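Local coordinates for protein beta-N-acetylglucosaminidase (Thermotoga maritima, PDB 3WO8) that probably hydrolyses terminal non-reducing N-acetyl-D-hexosamine residues of N-acetyl-beta-D-hexosaminides, as a TIM-barrel glycosidase of glycosyl hydrolase family 3, at residues Glu357-Val362 / Asp409-Phe414. Residues are numbered along the deposited sequence; the frame is centred on the assembly and turned at random.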
# COMPACT_ATOMS: atom_id res chain seq x y z
N GLU B 357 5.81 11.32 -33.20
CA GLU B 357 5.28 12.10 -32.11
C GLU B 357 3.77 12.03 -32.05
O GLU B 357 3.09 11.93 -33.08
CB GLU B 357 5.75 13.57 -32.18
CG GLU B 357 4.92 14.48 -33.08
CD GLU B 357 3.69 15.09 -32.41
OE1 GLU B 357 3.85 15.72 -31.34
OE2 GLU B 357 2.58 14.96 -32.99
N VAL B 358 3.29 12.09 -30.82
CA VAL B 358 1.88 12.28 -30.56
C VAL B 358 1.71 13.59 -29.88
O VAL B 358 2.54 13.97 -29.09
CB VAL B 358 1.31 11.26 -29.61
CG1 VAL B 358 0.77 10.12 -30.39
CG2 VAL B 358 2.36 10.79 -28.61
N THR B 359 0.61 14.24 -30.14
CA THR B 359 0.24 15.31 -29.26
C THR B 359 -0.95 14.83 -28.42
O THR B 359 -1.83 14.16 -28.92
CB THR B 359 0.08 16.68 -29.99
OG1 THR B 359 -1.27 17.08 -30.05
CG2 THR B 359 0.69 16.66 -31.37
N LEU B 360 -0.91 15.12 -27.13
CA LEU B 360 -1.87 14.61 -26.18
C LEU B 360 -2.76 15.73 -25.72
O LEU B 360 -2.26 16.76 -25.26
CB LEU B 360 -1.15 14.06 -24.97
CG LEU B 360 -0.02 13.09 -25.25
CD1 LEU B 360 0.58 12.58 -23.94
CD2 LEU B 360 -0.57 11.94 -26.02
N LEU B 361 -4.06 15.55 -25.84
CA LEU B 361 -4.97 16.52 -25.26
C LEU B 361 -5.46 15.89 -24.00
O LEU B 361 -6.07 14.84 -24.05
CB LEU B 361 -6.11 16.81 -26.19
CG LEU B 361 -5.55 17.57 -27.38
CD1 LEU B 361 -6.38 17.30 -28.61
CD2 LEU B 361 -5.51 19.04 -27.06
N VAL B 362 -5.14 16.49 -22.87
CA VAL B 362 -5.38 15.86 -21.60
C VAL B 362 -6.16 16.84 -20.76
O VAL B 362 -5.72 17.95 -20.57
CB VAL B 362 -4.06 15.55 -20.90
CG1 VAL B 362 -4.30 15.13 -19.45
CG2 VAL B 362 -3.30 14.49 -21.67
N ASP B 409 1.31 14.70 -35.79
CA ASP B 409 1.24 13.53 -36.69
C ASP B 409 0.07 12.63 -36.25
O ASP B 409 -0.59 11.96 -37.06
CB ASP B 409 2.53 12.70 -36.65
CG ASP B 409 3.76 13.50 -37.07
OD1 ASP B 409 3.59 14.54 -37.75
OD2 ASP B 409 4.89 13.08 -36.68
N LEU B 410 -0.13 12.65 -34.94
CA LEU B 410 -1.07 11.83 -34.23
C LEU B 410 -1.54 12.65 -33.02
O LEU B 410 -0.73 13.27 -32.33
CB LEU B 410 -0.35 10.57 -33.77
CG LEU B 410 -1.16 9.37 -33.29
CD1 LEU B 410 -2.54 9.39 -33.94
CD2 LEU B 410 -0.42 8.08 -33.59
N ILE B 411 -2.83 12.65 -32.79
CA ILE B 411 -3.42 13.34 -31.66
C ILE B 411 -4.26 12.37 -30.83
O ILE B 411 -5.01 11.59 -31.40
CB ILE B 411 -4.36 14.40 -32.17
CG1 ILE B 411 -3.70 15.06 -33.38
CG2 ILE B 411 -4.78 15.36 -31.04
CD1 ILE B 411 -4.27 16.41 -33.72
N PHE B 412 -4.12 12.42 -29.51
CA PHE B 412 -4.84 11.53 -28.60
C PHE B 412 -5.65 12.45 -27.77
O PHE B 412 -5.09 13.29 -27.07
CB PHE B 412 -3.89 10.76 -27.72
CG PHE B 412 -3.22 9.60 -28.40
CD1 PHE B 412 -3.52 9.25 -29.72
CD2 PHE B 412 -2.34 8.82 -27.70
CE1 PHE B 412 -2.90 8.15 -30.30
CE2 PHE B 412 -1.70 7.73 -28.27
CZ PHE B 412 -1.98 7.38 -29.57
N ASP B 413 -6.97 12.33 -27.87
CA ASP B 413 -7.86 13.27 -27.18
C ASP B 413 -8.56 12.55 -26.09
O ASP B 413 -9.48 11.80 -26.32
CB ASP B 413 -8.91 13.84 -28.12
CG ASP B 413 -9.86 14.76 -27.40
OD1 ASP B 413 -9.66 14.96 -26.18
OD2 ASP B 413 -10.80 15.30 -28.04
N PHE B 414 -8.12 12.79 -24.87
CA PHE B 414 -8.62 12.04 -23.74
C PHE B 414 -9.79 12.83 -23.21
O PHE B 414 -9.64 13.99 -22.83
CB PHE B 414 -7.55 11.91 -22.69
CG PHE B 414 -6.37 11.09 -23.12
CD1 PHE B 414 -5.31 11.69 -23.73
CD2 PHE B 414 -6.28 9.75 -22.79
CE1 PHE B 414 -4.20 10.93 -24.10
CE2 PHE B 414 -5.19 8.98 -23.15
CZ PHE B 414 -4.14 9.58 -23.80
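The carbonyl oxygen L410 O takes the N-H of T359 (N to O 2.7 Å) and a CA-H contact from V358 (CA to O 3.3 Å). From here parallel strand pairing runs on: F412 N to T359 O, L361 N to F412 O at 2.8 Å, and F414 N to L361 O. The backbones part at E357 and D409, and a side chain takes over: E357 OE2 accepts D409 N at 3.1 Å, bent to 142° at the hydrogen and on the anti side of the carboxylate. The glutamate chain folds back at chi2 (86°) to bring OE2 there. Replacing E357 by an alanine would probably leave the D409 N-H without this acceptor and the start of 409-414 freer to move. On one face, V358 CG1 sits over the centre of the F412 ring, 4.0 Å from its centroid, a CH-pi contact, and also meets L410 CG at 3.6 Å. The F414 ring lies edge-on to L361 O, its CD1 3.3 Å away. The other face carries T359, I411, L361 and D413; there L361 CD1 meets I411 CG2 at 3.5 Å. Within the C-terminal alpha/beta domain these neighbouring strands are flanked by 435-439, beside 411-415, and by the edge strand 391-397, beside 357-363. Helix 374-385, the link of the beta-alpha-beta crossover from 357-363 to 391-397, packs on V358, L360, V362 and F414, while F438 stacks on F414.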